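Local coordinates for protein acyl-CoA dehydrogenase (Bacillus subtilis, PDB 5LNX) that catalyses the FAD-dependent oxidation of saturated acyl-CoA thioesters to 2,3-dehydroacyl-CoA, with the electrons passed to an acceptor, at residues M49-P54 against A60-V65; V65-A70 against V87-G92; T93-Y98 against M234-V239; I242-Q247 against Q358-T363. All blocks are in the same frame, centred on the assembly; numbering follows the deposited sequence.

Contact 1. Residues M49-P54 against A60-V65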
# COMPACT_ATOMS: atom_id res chain seq x y z
N MET D 49 -14.42 22.83 -27.98
CA MET D 49 -15.69 22.39 -27.37
C MET D 49 -16.45 21.26 -28.07
O MET D 49 -17.44 20.76 -27.55
CB MET D 49 -16.62 23.60 -27.21
CG MET D 49 -16.15 24.58 -26.16
SD MET D 49 -16.50 23.96 -24.53
CE MET D 49 -15.08 24.44 -23.61
N GLY D 50 -15.96 20.85 -29.23
CA GLY D 50 -16.51 19.75 -29.99
C GLY D 50 -15.45 19.01 -30.76
O GLY D 50 -15.53 18.89 -31.97
N ILE D 51 -14.47 18.48 -30.05
CA ILE D 51 -13.21 18.02 -30.69
C ILE D 51 -13.36 16.69 -31.44
O ILE D 51 -12.88 16.57 -32.57
CB ILE D 51 -12.04 17.94 -29.69
CG1 ILE D 51 -11.90 19.29 -28.97
CG2 ILE D 51 -10.76 17.46 -30.40
CD1 ILE D 51 -10.60 19.48 -28.23
N PRO D 52 -14.04 15.70 -30.83
CA PRO D 52 -14.29 14.45 -31.53
C PRO D 52 -15.66 14.45 -32.25
O PRO D 52 -16.16 13.39 -32.63
CB PRO D 52 -14.26 13.43 -30.39
CG PRO D 52 -14.65 14.19 -29.16
CD PRO D 52 -14.67 15.66 -29.49
N VAL D 53 -16.23 15.63 -32.42
CA VAL D 53 -17.44 15.82 -33.21
C VAL D 53 -17.05 16.02 -34.68
O VAL D 53 -16.05 16.67 -34.96
CB VAL D 53 -18.23 17.07 -32.76
CG1 VAL D 53 -19.58 17.13 -33.48
CG2 VAL D 53 -18.44 17.08 -31.25
N PRO D 54 -17.80 15.42 -35.62
CA PRO D 54 -17.47 15.72 -37.01
C PRO D 54 -17.84 17.13 -37.44
O PRO D 54 -18.63 17.80 -36.80
CB PRO D 54 -18.27 14.68 -37.79
CG PRO D 54 -18.45 13.55 -36.84
CD PRO D 54 -18.59 14.18 -35.50
N ALA D 60 -14.71 20.01 -34.58
CA ALA D 60 -13.31 20.09 -35.04
C ALA D 60 -12.92 18.98 -36.02
O ALA D 60 -11.93 19.08 -36.73
CB ALA D 60 -12.38 20.07 -33.85
N GLY D 61 -13.72 17.92 -36.03
CA GLY D 61 -13.55 16.81 -36.98
C GLY D 61 -12.39 15.89 -36.63
O GLY D 61 -11.92 15.12 -37.46
N ALA D 62 -11.96 15.96 -35.37
CA ALA D 62 -10.79 15.22 -34.92
C ALA D 62 -11.22 13.89 -34.28
O ALA D 62 -12.41 13.60 -34.21
CB ALA D 62 -9.97 16.06 -33.95
N ASP D 63 -10.24 13.11 -33.81
CA ASP D 63 -10.47 11.79 -33.26
C ASP D 63 -10.44 11.80 -31.72
O ASP D 63 -10.28 12.84 -31.08
CB ASP D 63 -9.48 10.76 -33.85
CG ASP D 63 -8.05 10.91 -33.29
OD1 ASP D 63 -7.33 9.88 -33.20
OD2 ASP D 63 -7.66 12.03 -32.91
N VAL D 64 -10.60 10.62 -31.15
CA VAL D 64 -10.86 10.50 -29.72
C VAL D 64 -9.55 10.59 -28.90
O VAL D 64 -9.55 11.08 -27.77
CB VAL D 64 -11.70 9.26 -29.45
CG1 VAL D 64 -10.92 8.02 -29.77
CG2 VAL D 64 -12.27 9.20 -28.04
N VAL D 65 -8.45 10.12 -29.46
CA VAL D 65 -7.13 10.33 -28.84
C VAL D 65 -6.82 11.83 -28.69
O VAL D 65 -6.54 12.30 -27.60
CB VAL D 65 -6.01 9.64 -29.65
CG1 VAL D 65 -4.62 10.09 -29.18
CG2 VAL D 65 -6.15 8.13 -29.55
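Ala60 donates its backbone N to Gly50 O at 3.0 Å. Ala60 CB lies 3.8 Å from Ile51 O. Gly61 follows with a bond from its N to Val53 O at 2.9 Å. Its phi of +76° suits a residue without a side chain, and its CA packs 4.1 Å from Pro54 CA. Ala62 N then bonds to Ile51 O at 3.0 Å. Ala62 CB lies 3.9 Å from Ile51 CG2, the branch that is anti to the backbone N of Ile51. Ala62 O takes a CA-H...O contact from Pro52, with 3.4 Å between Pro52 CA and Ala62 O. Asp63 is the N-cap of helix 64-77. Its OD2 is also hydrogen-bonded to Ser66 OG, so its polar end serves the helix start. Val64 then begins that helix. The contact thus ties the loop after helix 37-45 to the entry of helix 64-77 in the N-terminal domain. Pro52 also packs on Tyr67 and Thr89, which places the loop against helices 64-77 and 79-90. Three successive N-H groups are each matched by a different carbonyl. The hold between these segments therefore rests mainly on backbone atoms, and side chains add only small apolar touches.

Contact 2. Residues V65-A70 against V87-G92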
# COMPACT_ATOMS: atom_id res chain seq x y z
N VAL D 65 -8.45 10.12 -29.46
CA VAL D 65 -7.13 10.33 -28.84
C VAL D 65 -6.82 11.83 -28.69
O VAL D 65 -6.54 12.30 -27.60
CB VAL D 65 -6.01 9.64 -29.65
CG1 VAL D 65 -4.62 10.09 -29.18
CG2 VAL D 65 -6.15 8.13 -29.55
N SER D 66 -6.95 12.58 -29.78
CA SER D 66 -6.80 14.04 -29.75
C SER D 66 -7.67 14.71 -28.68
O SER D 66 -7.25 15.67 -28.02
CB SER D 66 -7.15 14.62 -31.10
OG SER D 66 -6.36 14.06 -32.13
N TYR D 67 -8.90 14.22 -28.55
CA TYR D 67 -9.86 14.76 -27.61
C TYR D 67 -9.44 14.48 -26.17
O TYR D 67 -9.50 15.34 -25.31
CB TYR D 67 -11.25 14.15 -27.89
CG TYR D 67 -12.19 14.19 -26.70
CD1 TYR D 67 -12.67 15.40 -26.22
CD2 TYR D 67 -12.56 13.03 -26.06
CE1 TYR D 67 -13.52 15.44 -25.13
CE2 TYR D 67 -13.40 13.05 -24.96
CZ TYR D 67 -13.90 14.27 -24.51
OH TYR D 67 -14.74 14.29 -23.42
N ILE D 68 -9.12 13.23 -25.91
CA ILE D 68 -8.70 12.78 -24.58
C ILE D 68 -7.40 13.45 -24.23
O ILE D 68 -7.18 13.87 -23.09
CB ILE D 68 -8.47 11.26 -24.55
CG1 ILE D 68 -9.68 10.54 -23.99
CG2 ILE D 68 -7.67 10.82 -23.33
CD1 ILE D 68 -11.04 10.31 -24.62
N LEU D 69 -6.55 13.56 -25.23
CA LEU D 69 -5.31 14.33 -25.14
C LEU D 69 -5.55 15.75 -24.65
O LEU D 69 -4.86 16.25 -23.77
CB LEU D 69 -4.65 14.34 -26.51
CG LEU D 69 -3.38 15.07 -26.83
CD1 LEU D 69 -2.20 14.18 -26.44
CD2 LEU D 69 -3.35 15.35 -28.32
N ALA D 70 -6.55 16.39 -25.23
CA ALA D 70 -6.92 17.74 -24.82
C ALA D 70 -7.22 17.76 -23.33
O ALA D 70 -6.57 18.48 -22.56
CB ALA D 70 -8.12 18.24 -25.63
N VAL D 87 -17.40 16.27 -19.49
CA VAL D 87 -18.82 16.00 -19.39
C VAL D 87 -19.50 16.55 -20.63
O VAL D 87 -20.25 15.84 -21.31
CB VAL D 87 -19.42 16.61 -18.10
CG1 VAL D 87 -20.93 16.71 -18.21
CG2 VAL D 87 -19.05 15.76 -16.89
N HIS D 88 -19.23 17.82 -20.92
CA HIS D 88 -19.87 18.53 -22.04
C HIS D 88 -19.90 17.66 -23.27
O HIS D 88 -20.95 17.48 -23.90
CB HIS D 88 -19.14 19.86 -22.32
CG HIS D 88 -19.41 20.45 -23.67
ND1 HIS D 88 -20.36 21.42 -23.88
CD2 HIS D 88 -18.80 20.26 -24.87
CE1 HIS D 88 -20.37 21.77 -25.15
NE2 HIS D 88 -19.43 21.08 -25.78
N THR D 89 -18.75 17.13 -23.62
CA THR D 89 -18.57 16.37 -24.87
C THR D 89 -19.02 14.93 -24.85
O THR D 89 -19.78 14.50 -25.70
CB THR D 89 -17.09 16.34 -25.26
OG1 THR D 89 -16.56 17.66 -25.08
CG2 THR D 89 -16.90 15.86 -26.69
N SER D 90 -18.50 14.20 -23.87
CA SER D 90 -18.55 12.75 -23.83
C SER D 90 -19.94 12.22 -23.42
O SER D 90 -20.35 11.12 -23.78
CB SER D 90 -17.50 12.30 -22.83
OG SER D 90 -17.90 12.66 -21.52
N VAL D 91 -20.60 12.98 -22.56
CA VAL D 91 -21.93 12.62 -22.05
C VAL D 91 -23.01 13.71 -22.20
O VAL D 91 -24.20 13.42 -22.05
CB VAL D 91 -21.86 12.16 -20.59
CG1 VAL D 91 -21.00 10.90 -20.49
CG2 VAL D 91 -21.33 13.26 -19.68
N GLY D 92 -22.61 14.93 -22.54
CA GLY D 92 -23.55 16.00 -22.89
C GLY D 92 -23.84 16.14 -24.38
O GLY D 92 -24.90 16.61 -24.76
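Tyr67 reaches from helix 64-77 to Thr89 and Ser90, which lie near the end of helix 79-90. These two helices follow each other in the all-helical N-terminal domain of the acyl-CoA dehydrogenase fold. The contact is buried and small, about 124 Å² in all. Van der Waals packing makes all of it. CG of Tyr67 is anti to its own backbone N (chi1 157°), which directs the long ring at the other helix. Thr89 comes from the opposite direction. Thr89 CB and Ser90 CB approach the ring obliquely, and Thr89 CG2 lies 3.7 Å from Tyr67 CE1. The phenol oxygen goes furthest. Tyr67 OH is 3.6 Å from Thr89 CB and 3.5 Å from Ser90 CB, so it rests on carbon, not on a polar partner, in this pair of segments. Hydrogen bonds run within helices instead. Thr89 OG1 bonds back to Leu85 O, and Ser90 OG bonds back to Ser86 O. Both hydroxyls are thus engaged by their own helix. At the helix end, Val87 O accepts from both Val91 N and Gly92 N. Replacing Tyr67 by alanine is likely to open a gap between the two helices and leave Thr89 and Ser90 without the ring they pack on. With the threonine and serine hydroxyls turned to main-chain carbonyls, this junction is joined through their carbon atoms, and its fit depends on the shape of one ring.

Contact 3. Residues T93-Y98 against M234-V239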
# COMPACT_ATOMS: atom_id res chain seq x y z
N THR D 93 -22.87 15.79 -25.22
CA THR D 93 -23.00 16.00 -26.68
C THR D 93 -22.98 14.65 -27.43
O THR D 93 -23.74 14.46 -28.40
CB THR D 93 -21.96 16.98 -27.28
OG1 THR D 93 -20.82 16.21 -27.62
CG2 THR D 93 -21.54 18.12 -26.34
N ASN D 94 -22.13 13.72 -27.00
CA ASN D 94 -21.94 12.44 -27.71
C ASN D 94 -23.19 11.56 -27.74
O ASN D 94 -23.44 10.88 -28.73
CB ASN D 94 -20.75 11.65 -27.12
CG ASN D 94 -19.40 12.07 -27.69
OD1 ASN D 94 -19.30 12.97 -28.52
ND2 ASN D 94 -18.35 11.35 -27.30
N PRO D 95 -23.97 11.54 -26.65
CA PRO D 95 -25.18 10.71 -26.69
C PRO D 95 -26.09 11.09 -27.83
O PRO D 95 -26.61 10.21 -28.52
CB PRO D 95 -25.85 10.98 -25.34
CG PRO D 95 -24.75 11.43 -24.44
CD PRO D 95 -23.78 12.17 -25.32
N ILE D 96 -26.24 12.39 -28.06
CA ILE D 96 -26.96 12.87 -29.26
C ILE D 96 -26.26 12.40 -30.53
O ILE D 96 -26.88 11.84 -31.43
CB ILE D 96 -27.05 14.41 -29.31
CG1 ILE D 96 -27.81 14.96 -28.10
CG2 ILE D 96 -27.73 14.85 -30.62
CD1 ILE D 96 -27.89 16.47 -28.03
N LEU D 97 -24.95 12.64 -30.59
CA LEU D 97 -24.14 12.30 -31.76
C LEU D 97 -24.28 10.83 -32.15
O LEU D 97 -24.37 10.50 -33.34
CB LEU D 97 -22.66 12.64 -31.54
CG LEU D 97 -21.66 12.16 -32.62
CD1 LEU D 97 -22.02 12.72 -33.99
CD2 LEU D 97 -20.24 12.55 -32.27
N TYR D 98 -24.29 9.94 -31.16
CA TYR D 98 -24.19 8.50 -31.41
C TYR D 98 -25.53 7.75 -31.46
O TYR D 98 -25.62 6.69 -32.08
CB TYR D 98 -23.26 7.85 -30.38
CG TYR D 98 -21.81 8.24 -30.54
CD1 TYR D 98 -21.16 8.09 -31.77
CD2 TYR D 98 -21.07 8.74 -29.47
CE1 TYR D 98 -19.83 8.46 -31.93
CE2 TYR D 98 -19.75 9.10 -29.62
CZ TYR D 98 -19.13 8.97 -30.85
OH TYR D 98 -17.81 9.32 -31.00
N MET D 234 -24.48 4.05 -20.18
CA MET D 234 -23.26 3.27 -19.95
C MET D 234 -22.29 3.31 -21.14
O MET D 234 -21.08 3.45 -20.96
CB MET D 234 -23.60 1.81 -19.64
CG MET D 234 -24.28 1.62 -18.29
SD MET D 234 -23.22 2.01 -16.87
CE MET D 234 -22.12 0.56 -16.73
N ALA D 235 -22.85 3.26 -22.35
CA ALA D 235 -22.05 3.28 -23.60
C ALA D 235 -21.12 4.48 -23.65
O ALA D 235 -19.95 4.37 -24.02
CB ALA D 235 -22.97 3.30 -24.81
N ASN D 236 -21.67 5.63 -23.27
CA ASN D 236 -20.94 6.89 -23.26
C ASN D 236 -20.06 7.03 -22.03
O ASN D 236 -18.97 7.62 -22.08
CB ASN D 236 -21.93 8.05 -23.31
CG ASN D 236 -22.53 8.25 -24.69
OD1 ASN D 236 -23.74 8.33 -24.86
ND2 ASN D 236 -21.68 8.34 -25.69
N LEU D 237 -20.56 6.53 -20.90
CA LEU D 237 -19.81 6.53 -19.65
C LEU D 237 -18.42 5.88 -19.79
O LEU D 237 -17.49 6.23 -19.04
CB LEU D 237 -20.62 5.87 -18.54
CG LEU D 237 -21.49 6.88 -17.77
CD1 LEU D 237 -22.53 6.19 -16.90
CD2 LEU D 237 -20.63 7.81 -16.91
N ASN D 238 -18.30 4.94 -20.73
CA ASN D 238 -17.01 4.34 -21.10
C ASN D 238 -15.97 5.37 -21.59
O ASN D 238 -14.87 5.47 -21.04
CB ASN D 238 -17.20 3.26 -22.17
CG ASN D 238 -17.57 1.91 -21.59
OD1 ASN D 238 -17.58 1.71 -20.38
ND2 ASN D 238 -17.89 0.98 -22.47
N VAL D 239 -16.34 6.12 -22.63
CA VAL D 239 -15.51 7.22 -23.14
C VAL D 239 -15.34 8.30 -22.08
O VAL D 239 -14.27 8.92 -21.96
CB VAL D 239 -16.15 7.88 -24.39
CG1 VAL D 239 -15.09 8.60 -25.22
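Asn236 has CG anti to its own carbonyl carbon (chi1 -75°), and this carries its amide across to Asn94, Pro95 and Tyr98. Tyr98 uses the same kind of torsion (chi1 -70°), which brings one edge of its ring beside that amide. In the acyl-CoA dehydrogenase fold this is where helix 94-99 of the N-terminal domain crosses the long helix 229-265 of the C-terminal domain. The axes of the two short segments approach to 10.3 Å, with 120° between their directions. The backbones are nearest at Pro95 and Asn236, where the CA atoms are 6.7 Å apart. Asn94, Pro95 and Tyr98 all meet this one side chain of the long helix. The amide crosses Pro95 at a slant and comes beside the CB of Asn94. Its plane is turned 29° from the Tyr98 ring. No hydrogen bond crosses between the two segments, and the contact is one of shape. Leu97 CG covers part of one Tyr98 face from within the same helix. Asn236 also touches Val91 and Phe99. Pro95 packs on Ile165 of strand 163-169 in the middle domain, so parts of all three domains meet around this proline. The start of helix 94-99 is itself bonded, from Tyr98 N to Asn94 O at 2.7 Å. Across the contact, Pro95 CG stands 3.9 Å from Asn236 CG.

Contact 4. Residues I242-Q247 against Q358-T363. With FAD (flavin-adenine dinucleotide), chain S.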
# COMPACT_ATOMS: atom_id res chain seq x y z
N ILE D 242 -12.55 7.20 -19.48
CA ILE D 242 -11.21 7.44 -20.03
C ILE D 242 -10.84 8.91 -19.85
O ILE D 242 -9.71 9.25 -19.49
CB ILE D 242 -11.14 7.14 -21.53
CG1 ILE D 242 -11.51 5.67 -21.80
CG2 ILE D 242 -9.74 7.44 -22.07
CD1 ILE D 242 -11.71 5.36 -23.27
N GLY D 243 -11.81 9.78 -20.09
CA GLY D 243 -11.68 11.21 -19.81
C GLY D 243 -11.41 11.48 -18.35
O GLY D 243 -10.51 12.24 -18.00
N ILE D 244 -12.16 10.84 -17.47
CA ILE D 244 -11.90 11.00 -16.01
C ILE D 244 -10.50 10.51 -15.64
O ILE D 244 -9.84 11.09 -14.78
CB ILE D 244 -12.89 10.23 -15.15
CG1 ILE D 244 -14.31 10.75 -15.39
CG2 ILE D 244 -12.53 10.33 -13.68
CD1 ILE D 244 -14.50 12.23 -15.10
N ALA D 245 -10.04 9.50 -16.35
CA ALA D 245 -8.72 8.92 -16.13
C ALA D 245 -7.63 9.91 -16.56
O ALA D 245 -6.63 10.11 -15.86
CB ALA D 245 -8.58 7.63 -16.92
N ALA D 246 -7.84 10.47 -17.75
CA ALA D 246 -7.04 11.57 -18.29
C ALA D 246 -7.01 12.78 -17.37
O ALA D 246 -5.99 13.46 -17.23
CB ALA D 246 -7.59 11.97 -19.66
N GLN D 247 -8.13 13.06 -16.73
CA GLN D 247 -8.20 14.11 -15.70
C GLN D 247 -7.27 13.76 -14.55
O GLN D 247 -6.44 14.58 -14.14
CB GLN D 247 -9.62 14.28 -15.17
CG GLN D 247 -9.81 15.48 -14.25
CD GLN D 247 -11.12 15.46 -13.48
OE1 GLN D 247 -11.87 14.47 -13.51
NE2 GLN D 247 -11.41 16.55 -12.77
N GLN D 358 -11.85 9.26 -7.86
CA GLN D 358 -12.12 7.92 -7.35
C GLN D 358 -13.63 7.57 -7.20
O GLN D 358 -13.99 6.42 -6.96
CB GLN D 358 -11.45 7.73 -6.00
CG GLN D 358 -9.96 7.97 -5.97
CD GLN D 358 -9.37 7.64 -4.62
OE1 GLN D 358 -9.56 8.39 -3.67
NE2 GLN D 358 -8.65 6.52 -4.52
N ILE D 359 -14.49 8.56 -7.43
CA ILE D 359 -15.86 8.56 -6.97
C ILE D 359 -16.84 8.62 -8.14
O ILE D 359 -17.68 7.73 -8.28
CB ILE D 359 -16.14 9.74 -6.02
CG1 ILE D 359 -15.27 9.63 -4.78
CG2 ILE D 359 -17.63 9.77 -5.65
CD1 ILE D 359 -15.59 10.63 -3.68
N TYR D 360 -16.78 9.69 -8.92
CA TYR D 360 -17.73 9.88 -10.04
C TYR D 360 -17.40 9.16 -11.34
O TYR D 360 -16.28 8.70 -11.56
CB TYR D 360 -18.04 11.35 -10.31
CG TYR D 360 -16.92 12.22 -10.88
CD1 TYR D 360 -15.63 11.75 -11.14
CD2 TYR D 360 -17.16 13.54 -11.04
CE1 TYR D 360 -14.64 12.61 -11.59
CE2 TYR D 360 -16.19 14.40 -11.46
CZ TYR D 360 -14.93 13.94 -11.76
OH TYR D 360 -13.95 14.82 -12.14
N GLU D 361 -18.41 9.12 -12.21
CA GLU D 361 -18.43 8.30 -13.42
C GLU D 361 -18.06 6.86 -13.07
O GLU D 361 -17.41 6.15 -13.86
CB GLU D 361 -17.53 8.87 -14.50
CG GLU D 361 -17.77 10.37 -14.70
CD GLU D 361 -17.77 10.81 -16.15
OE1 GLU D 361 -17.45 9.98 -17.03
OE2 GLU D 361 -18.12 11.99 -16.38
N GLY D 362 -18.55 6.43 -11.90
CA GLY D 362 -18.38 5.06 -11.47
C GLY D 362 -17.27 4.95 -10.46
O GLY D 362 -16.09 4.92 -10.83
N THR D 363 -17.66 4.90 -9.18
CA THR D 363 -16.71 4.72 -8.07
C THR D 363 -15.76 3.56 -8.37
O THR D 363 -16.14 2.59 -9.02
CB THR D 363 -17.38 4.39 -6.74
OG1 THR D 363 -17.97 3.09 -6.82
CG2 THR D 363 -18.44 5.42 -6.36
PA FAD S . -23.10 5.26 -3.69
O1A FAD S . -23.06 4.82 -5.14
O2A FAD S . -24.25 4.98 -2.77
O5B FAD S . -21.81 4.56 -3.03
C5B FAD S . -21.32 4.79 -1.72
C4B FAD S . -20.03 3.98 -1.60
O4B FAD S . -20.43 2.63 -1.60
C3B FAD S . -19.10 4.18 -2.78
O3B FAD S . -17.73 4.07 -2.38
C2B FAD S . -19.40 3.03 -3.70
O2B FAD S . -18.21 2.53 -4.28
C1B FAD S . -19.91 1.99 -2.75
N9A FAD S . -20.90 1.07 -3.28
C8A FAD S . -22.25 1.20 -3.33
N7A FAD S . -22.81 0.05 -3.81
C5A FAD S . -21.79 -0.82 -4.07
C6A FAD S . -21.63 -2.19 -4.56
N6A FAD S . -22.67 -2.94 -4.93
N1A FAD S . -20.38 -2.70 -4.61
C2A FAD S . -19.27 -2.04 -4.25
N3A FAD S . -19.35 -0.79 -3.80
C4A FAD S . -20.55 -0.15 -3.68
N1 FAD S . -23.89 12.22 -11.68
C2 FAD S . -24.38 12.39 -12.93
O2 FAD S . -25.35 11.70 -13.26
N3 FAD S . -23.86 13.25 -13.83
C4 FAD S . -22.80 14.02 -13.54
O4 FAD S . -22.32 14.82 -14.38
C4X FAD S . -22.23 13.91 -12.19
N5 FAD S . -21.17 14.66 -11.82
C5X FAD S . -20.65 14.57 -10.57
C6 FAD S . -19.63 15.42 -10.24
C7 FAD S . -19.03 15.36 -9.01
C7M FAD S . -17.85 16.27 -8.81
C8 FAD S . -19.56 14.41 -8.00
C8M FAD S . -18.98 14.27 -6.62
C9 FAD S . -20.61 13.58 -8.32
C9A FAD S . -21.20 13.62 -9.57
N10 FAD S . -22.34 12.82 -9.92
C10 FAD S . -22.84 12.93 -11.24
C1' FAD S . -22.89 11.81 -9.00
C2' FAD S . -21.93 10.59 -8.98
O2' FAD S . -21.84 9.88 -10.23
C3' FAD S . -22.30 9.64 -7.84
O3' FAD S . -21.81 10.21 -6.63
C4' FAD S . -21.75 8.25 -8.08
O4' FAD S . -22.43 7.66 -9.21
C5' FAD S . -21.86 7.34 -6.83
O5' FAD S . -23.14 7.25 -6.22
P FAD S . -23.47 7.82 -4.72
O1P FAD S . -24.91 7.55 -4.34
O2P FAD S . -22.96 9.23 -4.63
O3P FAD S . -22.77 6.84 -3.64
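Ile244, on helix 229-265, faces Glu361 with 7.5 Å between their CA atoms, and the irregular loop 358-363 turns there through positive phi at Glu361 and Gly362. Ile244 crosses the Glu361 chain at a slant, with Ile244 CG1 3.5 Å from Glu361 CG. Its other end, Ile244 CD1, meets the Tyr360 ring obliquely at 3.5 Å from Tyr360 CE1. The phenol goes on to Gln247. Tyr360 OH donates to Gln247 OE1 at 2.5 Å, in the carbonyl plane and on a lone pair. Gln247 reaches it with CG anti to its backbone N (chi1 -171°) and an extended chain, and its NE2 has a weak bond to Ala79 O. On the flavin side, the ring edge meets the isoalloxazine, with Tyr360 CD2 3.2 Å from FAD C6. A phenylalanine at Tyr360 would probably leave Gln247 OE1 without its donor and the amide freer to turn. Thr363 OG1 donates to FAD O2B, a hydroxyl of the adenosine ribose, at 2.6 Å. The loop thus meets the cofactor at its flavin and at its adenosine ribose. Thr363 is also the N-cap of helix 364-376. Gln358 O bonds to Gln334 NE2 of the second subunit, so the pocket lies near a subunit interface. Helix 229-265 backs the loop here, and the same helix also packs against helices 64-77, 277-305 and 311-326.

Contacts 1 and 2 lie within the N-terminal domain, and contact 3 joins that domain to helix 229-265. Contacts 1 and 2 have centres 8 Å apart and meet where Pro52 CG lies 3.5 Å from Tyr67 CG. Contact 2 passes to contact 3, with centres 10 Å apart, through a probable hydrogen bond from Asn94 N to Thr89 O at 2.8 Å. Contacts 3 and 4 share helix 229-265, with centres 15 Å apart, and Leu237 touches Glu361. Ile68 of segment 65-70 packs on Ile242 and Ala246 of contact 4. Contact 4 alone holds FAD directly. The side chains of Ser90 and Pro95 remain about 9 Å and 11 Å from the cofactor.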